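Side-chain contacts in chaperonin-like RBCX protein 1, chloroplastic (Arabidopsis thaliana, PDB 4GR2), which acts as a homodimeric chaperone in the assembly of Rubisco in the chloroplast: residues D21-V26 / F91-M96; R47-T52 / D59-T64. The protein carries 2 engineered substitutions. All coordinates share one frame; numbering follows the deposited sequence.

Contact 1 of 2, residues D21-V26 / F91-M96; sequences DFFTYV and FEWDNM
Phe23 presents the far edge of its ring to two aromatic partners at once, Phe91 and Trp93. Against Phe91 the pair is edge-to-face (T-shaped): the centroids lie 5.0 Å apart, the planes are inclined at 73°, and Phe23 CE1 stands 3.7 Å above the Phe91 ring, over its centre. Along the same rim, Phe23 CZ comes within 3.6 Å of Trp93 CZ2; this second pair is oblique, with planes at 69°. The two partners also pack on each other, since Phe91 CD2 sits 3.6 Å over the centre of the indole face. Phe23, Phe91 and Trp93 thus form an aromatic cluster that joins helix 11-35 to the turn leading into helix 93-118, in an all-helical chain of the RbcX family. At that turn Glu92 centres an inverse gamma turn and takes the N-cap position. Phe91 swings its CG away from its own backbone N (chi1 -171°), which directs the ring at helix 11-35. The indole is fixed at its polar end by a hydrogen bond from Trp93 NE1 to Ala87 O of helix 70-90, while Lys97 of the second subunit makes a cation-pi contact with it. Helix 70-90 also reaches Phe23 through Tyr86 and Ala87.

Contact 2 of 2, residues R47-T52 / D59-T64; sequences REFLDT and DKFLAT. Engineered in segment 59-64: Leu62 (natural residue Cys).
Lys60 O is gripped by two donors of Thr64, one turn further along helix 58-68. The hydroxyl donates at 2.9 Å (Thr64 OG1 to Lys60 O), tilted out of the carbonyl plane, and the amide bonds the same oxygen from the opposite face, Thr64 N to Lys60 O at 3.0 Å. Chi1 of -64° turns the hydroxyl back to the helix and leaves the methyl on the side of helix 40-52. There Thr64 CG2 meets the edge of the Phe49 ring near its plane, 3.8 Å from Phe49 CZ.

The main apolar contact is between Phe49 and Phe61, an offset edge-to-face pair. The edge of Phe49 is directed at the face of Phe61 with the planes at 71° and the centroids 5.4 Å apart, and the closest carbons are Phe49 CE2 and Phe61 CE1 at 3.5 Å. Each ring extends from its own helix into the interface, so that the two run past one another. Leu50 adds one methyl, its CD2 lying 4.1 Å from Phe61 CE1.

This is helix-to-helix packing around a short connection. The segment axes approach to 11.7 Å, with 130° between their N-to-C directions, so the rings span a broad gap between backbones. Asn53 and Val55 of the connecting loop also pack on Phe61, whose ring reaches Val28 of helix 11-35, while Phe49 touches Leu65 and Arg68 further along helix 58-68.

In both contacts a phenylalanine turns its ring edge to the face of another phenylalanine across two helical parts of the chain, at two different depths. The centre of contact 1 lies about 6 Å, and that of contact 2 about 15 Å, from the centre of the chain; the two centres are about 20 Å apart. They meet where Thr24 CG2 of helix 11-35 packs at 4.0 Å on Leu62 CD1 of helix 58-68, Leu62 being an engineered residue in place of cysteine. Arg83 of helix 70-90 ties the two together through polar bonds, to Thr24 OG1 and in a salt bridge to Asp59. Each contact also borders the second subunit: Glu12 of the second subunit accepts a hydrogen bond from Glu92 N, and Ser107 of the second subunit is hydrogen-bonded to Asp59 OD2.

Contact 1 of 2, residues D21-V26 / F91-M96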
ATOM      1  N   ASP B  21       2.797   6.677   5.021  1.00 42.42           N
ATOM      2  CA  ASP B  21       2.272   6.155   6.276  1.00 44.13           C
ATOM      3  C   ASP B  21       3.006   4.906   6.710  1.00 39.82           C
ATOM      4  O   ASP B  21       3.280   4.731   7.905  1.00 42.51           O
ATOM      5  CB  ASP B  21       0.756   5.889   6.196  1.00 50.13           C
ATOM      6  CG  ASP B  21      -0.062   7.168   6.216  1.00 56.35           C
ATOM      7  OD1 ASP B  21       0.386   8.151   6.866  1.00 52.72           O
ATOM      8  OD2 ASP B  21      -1.146   7.187   5.583  1.00 56.55           O
ATOM      9  N   PHE B  22       3.308   4.031   5.753  1.00 40.97           N
ATOM     10  CA  PHE B  22       4.121   2.846   6.052  1.00 44.61           C
ATOM     11  C   PHE B  22       5.494   3.246   6.650  1.00 39.87           C
ATOM     12  O   PHE B  22       5.957   2.633   7.602  1.00 40.84           O
ATOM     13  CB  PHE B  22       4.308   1.964   4.800  1.00 43.51           C
ATOM     14  CG  PHE B  22       5.014   0.663   5.083  1.00 45.01           C
ATOM     15  CD1 PHE B  22       4.495  -0.234   6.018  1.00 49.29           C
ATOM     16  CD2 PHE B  22       6.211   0.347   4.443  1.00 45.03           C
ATOM     17  CE1 PHE B  22       5.153  -1.433   6.299  1.00 51.96           C
ATOM     18  CE2 PHE B  22       6.870  -0.855   4.717  1.00 43.81           C
ATOM     19  CZ  PHE B  22       6.350  -1.736   5.634  1.00 47.87           C
ATOM     20  N   PHE B  23       6.135   4.265   6.080  1.00 45.15           N
ATOM     21  CA  PHE B  23       7.436   4.725   6.594  1.00 44.94           C
ATOM     22  C   PHE B  23       7.346   5.298   8.000  1.00 45.12           C
ATOM     23  O   PHE B  23       8.245   5.073   8.817  1.00 48.31           O
ATOM     24  CB  PHE B  23       8.094   5.729   5.643  1.00 45.10           C
ATOM     25  CG  PHE B  23       8.502   5.126   4.329  1.00 39.51           C
ATOM     26  CD1 PHE B  23       8.974   3.827   4.274  1.00 42.38           C
ATOM     27  CD2 PHE B  23       8.369   5.844   3.145  1.00 45.01           C
ATOM     28  CE1 PHE B  23       9.342   3.254   3.053  1.00 44.81           C
ATOM     29  CE2 PHE B  23       8.720   5.275   1.916  1.00 42.22           C
ATOM     30  CZ  PHE B  23       9.211   3.977   1.880  1.00 43.25           C
ATOM     31  N   THR B  24       6.267   6.017   8.296  1.00 45.93           N
ATOM     32  CA  THR B  24       6.016   6.468   9.681  1.00 42.36           C
ATOM     33  C   THR B  24       5.966   5.301  10.640  1.00 40.56           C
ATOM     34  O   THR B  24       6.519   5.361  11.725  1.00 47.11           O
ATOM     35  CB  THR B  24       4.699   7.236   9.803  1.00 42.08           C
ATOM     36  OG1 THR B  24       4.729   8.363   8.913  1.00 43.75           O
ATOM     37  CG2 THR B  24       4.439   7.693  11.257  1.00 42.07           C
ATOM     38  N   TYR B  25       5.317   4.217  10.220  1.00 44.68           N
ATOM     39  CA  TYR B  25       5.192   3.023  11.045  1.00 46.64           C
ATOM     40  C   TYR B  25       6.523   2.280  11.228  1.00 47.88           C
ATOM     41  O   TYR B  25       6.825   1.815  12.329  1.00 53.31           O
ATOM     42  CB  TYR B  25       4.103   2.083  10.481  1.00 54.28           C
ATOM     43  CG  TYR B  25       4.365   0.618  10.736  1.00 58.56           C
ATOM     44  CD1 TYR B  25       3.903  -0.009  11.891  1.00 65.42           C
ATOM     45  CD2 TYR B  25       5.087  -0.143   9.820  1.00 63.66           C
ATOM     46  CE1 TYR B  25       4.159  -1.358  12.122  1.00 64.28           C
ATOM     47  CE2 TYR B  25       5.351  -1.480  10.044  1.00 67.24           C
ATOM     48  CZ  TYR B  25       4.882  -2.085  11.193  1.00 68.55           C
ATOM     49  OH  TYR B  25       5.153  -3.421  11.393  1.00 74.80           O
ATOM     50  N   VAL B  26       7.291   2.133  10.148  1.00 48.78           N
ATOM     51  CA  VAL B  26       8.649   1.596  10.249  1.00 48.56           C
ATOM     52  C   VAL B  26       9.476   2.449  11.236  1.00 41.41           C
ATOM     53  O   VAL B  26      10.119   1.924  12.136  1.00 48.99           O
ATOM     54  CB  VAL B  26       9.373   1.575   8.883  1.00 46.32           C
ATOM     55  CG1 VAL B  26      10.737   0.903   9.023  1.00 47.44           C
ATOM     56  CG2 VAL B  26       8.549   0.843   7.833  1.00 50.33           C
ATOM     57  N   PHE B  91      15.647   2.032   2.832  1.00 51.89           N
ATOM     58  CA  PHE B  91      14.602   1.240   2.182  1.00 48.78           C
ATOM     59  C   PHE B  91      15.038   0.826   0.780  1.00 50.70           C
ATOM     60  O   PHE B  91      15.405   1.670  -0.045  1.00 45.49           O
ATOM     61  CB  PHE B  91      13.295   2.026   2.091  1.00 43.40           C
ATOM     62  CG  PHE B  91      12.105   1.196   1.623  1.00 43.17           C
ATOM     63  CD1 PHE B  91      11.586   0.195   2.430  1.00 39.71           C
ATOM     64  CD2 PHE B  91      11.487   1.458   0.398  1.00 44.67           C
ATOM     65  CE1 PHE B  91      10.474  -0.563   2.022  1.00 43.85           C
ATOM     66  CE2 PHE B  91      10.364   0.718  -0.013  1.00 44.06           C
ATOM     67  CZ  PHE B  91       9.862  -0.296   0.815  1.00 39.50           C
ATOM     68  N   GLU B  92      14.974  -0.474   0.504  1.00 54.58           N
ATOM     69  CA  GLU B  92      15.440  -0.985  -0.784  1.00 49.18           C
ATOM     70  C   GLU B  92      14.343  -0.943  -1.839  1.00 47.40           C
ATOM     71  O   GLU B  92      13.698  -1.949  -2.122  1.00 47.25           O
ATOM     72  CB  GLU B  92      16.038  -2.384  -0.620  1.00 46.03           C
ATOM     73  CG  GLU B  92      17.331  -2.393   0.190  1.00 61.70           C
ATOM     74  CD  GLU B  92      17.648  -3.757   0.755  1.00 66.35           C
ATOM     75  OE1 GLU B  92      18.539  -3.852   1.624  1.00 65.98           O
ATOM     76  OE2 GLU B  92      16.998  -4.735   0.333  1.00 63.95           O
ATOM     77  N   TRP B  93      14.164   0.244  -2.414  1.00 47.69           N
ATOM     78  CA  TRP B  93      13.112   0.529  -3.384  1.00 46.45           C
ATOM     79  C   TRP B  93      13.053  -0.484  -4.521  1.00 50.94           C
ATOM     80  O   TRP B  93      12.008  -1.081  -4.766  1.00 43.74           O
ATOM     81  CB  TRP B  93      13.282   1.949  -3.948  1.00 48.44           C
ATOM     82  CG  TRP B  93      12.893   3.014  -2.950  1.00 45.44           C
ATOM     83  CD1 TRP B  93      13.706   3.640  -2.038  1.00 48.97           C
ATOM     84  CD2 TRP B  93      11.578   3.548  -2.754  1.00 49.93           C
ATOM     85  NE1 TRP B  93      12.972   4.548  -1.295  1.00 42.73           N
ATOM     86  CE2 TRP B  93      11.663   4.507  -1.721  1.00 51.00           C
ATOM     87  CE3 TRP B  93      10.329   3.314  -3.370  1.00 39.92           C
ATOM     88  CZ2 TRP B  93      10.548   5.224  -1.275  1.00 48.32           C
ATOM     89  CZ3 TRP B  93       9.225   4.038  -2.933  1.00 43.39           C
ATOM     90  CH2 TRP B  93       9.341   4.979  -1.890  1.00 44.15           C
ATOM     91  N   ASP B  94      14.176  -0.692  -5.199  1.00 41.68           N
ATOM     92  CA  ASP B  94      14.200  -1.594  -6.341  1.00 45.51           C
ATOM     93  C   ASP B  94      13.972  -3.053  -5.967  1.00 51.51           C
ATOM     94  O   ASP B  94      13.340  -3.805  -6.721  1.00 50.81           O
ATOM     95  CB  ASP B  94      15.460  -1.403  -7.178  1.00 52.45           C
ATOM     96  CG  ASP B  94      15.223  -0.447  -8.318  1.00 69.62           C
ATOM     97  OD1 ASP B  94      14.577  -0.855  -9.326  1.00 66.04           O
ATOM     98  OD2 ASP B  94      15.644   0.722  -8.187  1.00 71.10           O
ATOM     99  N   ASN B  95      14.472  -3.449  -4.805  1.00 43.46           N
ATOM    100  CA  ASN B  95      14.109  -4.735  -4.244  1.00 48.40           C
ATOM    101  C   ASN B  95      12.584  -4.868  -4.026  1.00 52.81           C
ATOM    102  O   ASN B  95      11.990  -5.913  -4.332  1.00 44.38           O
ATOM    103  CB  ASN B  95      14.855  -4.961  -2.943  1.00 50.64           C
ATOM    104  CG  ASN B  95      14.839  -6.404  -2.518  1.00 63.11           C
ATOM    105  OD1 ASN B  95      15.102  -7.298  -3.326  1.00 71.21           O
ATOM    106  ND2 ASN B  95      14.516  -6.652  -1.245  1.00 66.72           N
ATOM    107  N   MET B  96      11.961  -3.809  -3.513  1.00 45.76           N
ATOM    108  CA  MET B  96      10.504  -3.787  -3.320  1.00 47.25           C
ATOM    109  C   MET B  96       9.797  -4.025  -4.652  1.00 48.85           C
ATOM    110  O   MET B  96       8.854  -4.814  -4.738  1.00 40.08           O
ATOM    111  CB  MET B  96      10.032  -2.439  -2.734  1.00 48.06           C
ATOM    112  CG  MET B  96       8.478  -2.249  -2.714  1.00 40.51           C
ATOM    113  SD  MET B  96       7.869  -0.582  -2.319  1.00 46.65           S
ATOM    114  CE  MET B  96       8.602   0.367  -3.674  1.00 46.37           C
TER

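Contact 2 of 2, residues R47-T52 / D59-T64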
ATOM      1  N   ARG B  47       5.603   3.157  24.673  1.00 66.03           N
ATOM      2  CA  ARG B  47       4.740   1.986  24.711  1.00 67.44           C
ATOM      3  C   ARG B  47       3.358   2.326  25.279  1.00 72.02           C
ATOM      4  O   ARG B  47       2.334   1.786  24.834  1.00 70.90           O
ATOM      5  CB  ARG B  47       5.410   0.863  25.514  1.00 72.07           C
ATOM      6  CG  ARG B  47       4.468  -0.244  25.971  1.00 74.85           C
ATOM      7  CD  ARG B  47       5.185  -1.580  26.123  1.00 76.46           C
ATOM      8  NE  ARG B  47       5.487  -2.180  24.824  1.00 89.02           N
ATOM      9  CZ  ARG B  47       4.612  -2.873  24.097  1.00 83.43           C
ATOM     10  NH1 ARG B  47       3.374  -3.058  24.542  1.00 87.81           N
ATOM     11  NH2 ARG B  47       4.973  -3.383  22.925  1.00 83.84           N
ATOM     12  N   GLU B  48       3.324   3.232  26.252  1.00 71.84           N
ATOM     13  CA  GLU B  48       2.050   3.671  26.819  1.00 70.10           C
ATOM     14  C   GLU B  48       1.244   4.513  25.813  1.00 69.05           C
ATOM     15  O   GLU B  48       0.022   4.372  25.713  1.00 70.72           O
ATOM     16  CB  GLU B  48       2.272   4.418  28.140  1.00 74.85           C
ATOM     17  CG  GLU B  48       1.020   4.545  29.002  1.00 81.92           C
ATOM     18  CD  GLU B  48       1.257   4.150  30.459  1.00 96.07           C
ATOM     19  OE1 GLU B  48       2.126   4.768  31.122  1.00 92.80           O
ATOM     20  OE2 GLU B  48       0.571   3.215  30.940  1.00 91.23           O
ATOM     21  N   PHE B  49       1.935   5.367  25.055  1.00 60.86           N
ATOM     22  CA  PHE B  49       1.290   6.241  24.069  1.00 59.01           C
ATOM     23  C   PHE B  49       0.675   5.445  22.914  1.00 62.87           C
ATOM     24  O   PHE B  49      -0.414   5.765  22.428  1.00 62.67           O
ATOM     25  CB  PHE B  49       2.297   7.265  23.524  1.00 51.86           C
ATOM     26  CG  PHE B  49       1.681   8.322  22.654  1.00 51.19           C
ATOM     27  CD1 PHE B  49       1.119   9.456  23.212  1.00 49.41           C
ATOM     28  CD2 PHE B  49       1.660   8.180  21.278  1.00 45.17           C
ATOM     29  CE1 PHE B  49       0.544  10.421  22.416  1.00 47.16           C
ATOM     30  CE2 PHE B  49       1.100   9.144  20.481  1.00 43.82           C
ATOM     31  CZ  PHE B  49       0.535  10.261  21.045  1.00 48.29           C
ATOM     32  N   LEU B  50       1.386   4.409  22.482  1.00 63.13           N
ATOM     33  CA  LEU B  50       0.958   3.567  21.370  1.00 63.80           C
ATOM     34  C   LEU B  50      -0.372   2.850  21.640  1.00 65.92           C
ATOM     35  O   LEU B  50      -1.167   2.646  20.716  1.00 66.01           O
ATOM     36  CB  LEU B  50       2.056   2.553  21.029  1.00 60.12           C
ATOM     37  CG  LEU B  50       3.055   2.964  19.937  1.00 66.80           C
ATOM     38  CD1 LEU B  50       4.297   2.094  19.988  1.00 64.87           C
ATOM     39  CD2 LEU B  50       2.423   2.925  18.532  1.00 61.63           C
ATOM     40  N   ASP B  51      -0.599   2.473  22.899  1.00 68.51           N
ATOM     41  CA  ASP B  51      -1.851   1.842  23.342  1.00 67.16           C
ATOM     42  C   ASP B  51      -3.092   2.590  22.887  1.00 68.55           C
ATOM     43  O   ASP B  51      -3.989   2.026  22.270  1.00 75.74           O
ATOM     44  CB  ASP B  51      -1.896   1.794  24.865  1.00 71.95           C
ATOM     45  CG  ASP B  51      -1.301   0.535  25.422  1.00 79.23           C
ATOM     46  OD1 ASP B  51      -0.411  -0.044  24.761  1.00 75.92           O
ATOM     47  OD2 ASP B  51      -1.737   0.123  26.519  1.00 85.47           O
ATOM     48  N   THR B  52      -3.132   3.874  23.207  1.00 63.41           N
ATOM     49  CA  THR B  52      -4.310   4.686  22.977  1.00 61.80           C
ATOM     50  C   THR B  52      -4.186   5.562  21.742  1.00 60.91           C
ATOM     51  O   THR B  52      -5.051   6.394  21.472  1.00 57.00           O
ATOM     52  CB  THR B  52      -4.555   5.587  24.178  1.00 65.60           C
ATOM     53  OG1 THR B  52      -3.393   6.401  24.385  1.00 68.28           O
ATOM     54  CG2 THR B  52      -4.806   4.736  25.426  1.00 70.23           C
ATOM     55  N   ASP B  59       0.446  10.937  10.265  1.00 52.34           N
ATOM     56  CA  ASP B  59       0.714  12.337  10.572  1.00 45.62           C
ATOM     57  C   ASP B  59      -0.163  12.836  11.718  1.00 54.13           C
ATOM     58  O   ASP B  59       0.277  13.680  12.520  1.00 50.97           O
ATOM     59  CB  ASP B  59       0.570  13.222   9.343  1.00 48.67           C
ATOM     60  CG  ASP B  59       1.754  13.086   8.397  1.00 49.91           C
ATOM     61  OD1 ASP B  59       2.633  12.238   8.677  1.00 43.71           O
ATOM     62  OD2 ASP B  59       1.787  13.796   7.375  1.00 53.24           O
ATOM     63  N   LYS B  60      -1.388  12.306  11.805  1.00 49.48           N
ATOM     64  CA  LYS B  60      -2.279  12.643  12.914  1.00 49.26           C
ATOM     65  C   LYS B  60      -1.680  12.089  14.193  1.00 48.54           C
ATOM     66  O   LYS B  60      -1.681  12.762  15.217  1.00 48.07           O
ATOM     67  CB  LYS B  60      -3.702  12.100  12.697  1.00 47.06           C
ATOM     68  N   PHE B  61      -1.148  10.870  14.124  1.00 45.51           N
ATOM     69  CA  PHE B  61      -0.447  10.261  15.261  1.00 46.87           C
ATOM     70  C   PHE B  61       0.756  11.118  15.718  1.00 50.92           C
ATOM     71  O   PHE B  61       0.979  11.305  16.919  1.00 39.15           O
ATOM     72  CB  PHE B  61       0.028   8.859  14.881  1.00 47.27           C
ATOM     73  CG  PHE B  61       0.963   8.215  15.891  1.00 45.42           C
ATOM     74  CD1 PHE B  61       0.457   7.450  16.933  1.00 46.57           C
ATOM     75  CD2 PHE B  61       2.354   8.336  15.761  1.00 48.86           C
ATOM     76  CE1 PHE B  61       1.304   6.838  17.842  1.00 49.49           C
ATOM     77  CE2 PHE B  61       3.218   7.727  16.672  1.00 42.38           C
ATOM     78  CZ  PHE B  61       2.692   6.975  17.716  1.00 37.72           C
ATOM     79  N   LEU B  62       1.530  11.624  14.763  1.00 46.11           N
ATOM     80  CA  LEU B  62       2.703  12.429  15.110  1.00 48.26           C
ATOM     81  C   LEU B  62       2.303  13.791  15.662  1.00 51.42           C
ATOM     82  O   LEU B  62       2.920  14.287  16.614  1.00 48.62           O
ATOM     83  CB  LEU B  62       3.637  12.598  13.903  1.00 43.91           C
ATOM     84  CG  LEU B  62       4.389  11.320  13.503  1.00 47.04           C
ATOM     85  CD1 LEU B  62       5.098  11.522  12.184  1.00 45.17           C
ATOM     86  CD2 LEU B  62       5.372  10.931  14.617  1.00 49.89           C
ATOM     87  N   ALA B  63       1.287  14.403  15.056  1.00 44.96           N
ATOM     88  CA  ALA B  63       0.789  15.696  15.526  1.00 50.34           C
ATOM     89  C   ALA B  63       0.307  15.587  16.969  1.00 49.09           C
ATOM     90  O   ALA B  63       0.520  16.489  17.792  1.00 52.64           O
ATOM     91  CB  ALA B  63      -0.328  16.187  14.637  1.00 51.84           C
ATOM     92  N   THR B  64      -0.324  14.464  17.272  1.00 48.58           N
ATOM     93  CA  THR B  64      -0.818  14.198  18.612  1.00 49.78           C
ATOM     94  C   THR B  64       0.336  13.931  19.563  1.00 52.62           C
ATOM     95  O   THR B  64       0.334  14.377  20.724  1.00 47.23           O
ATOM     96  CB  THR B  64      -1.770  12.994  18.601  1.00 49.12           C
ATOM     97  OG1 THR B  64      -2.917  13.329  17.815  1.00 49.70           O
ATOM     98  CG2 THR B  64      -2.211  12.620  20.015  1.00 47.62           C
TER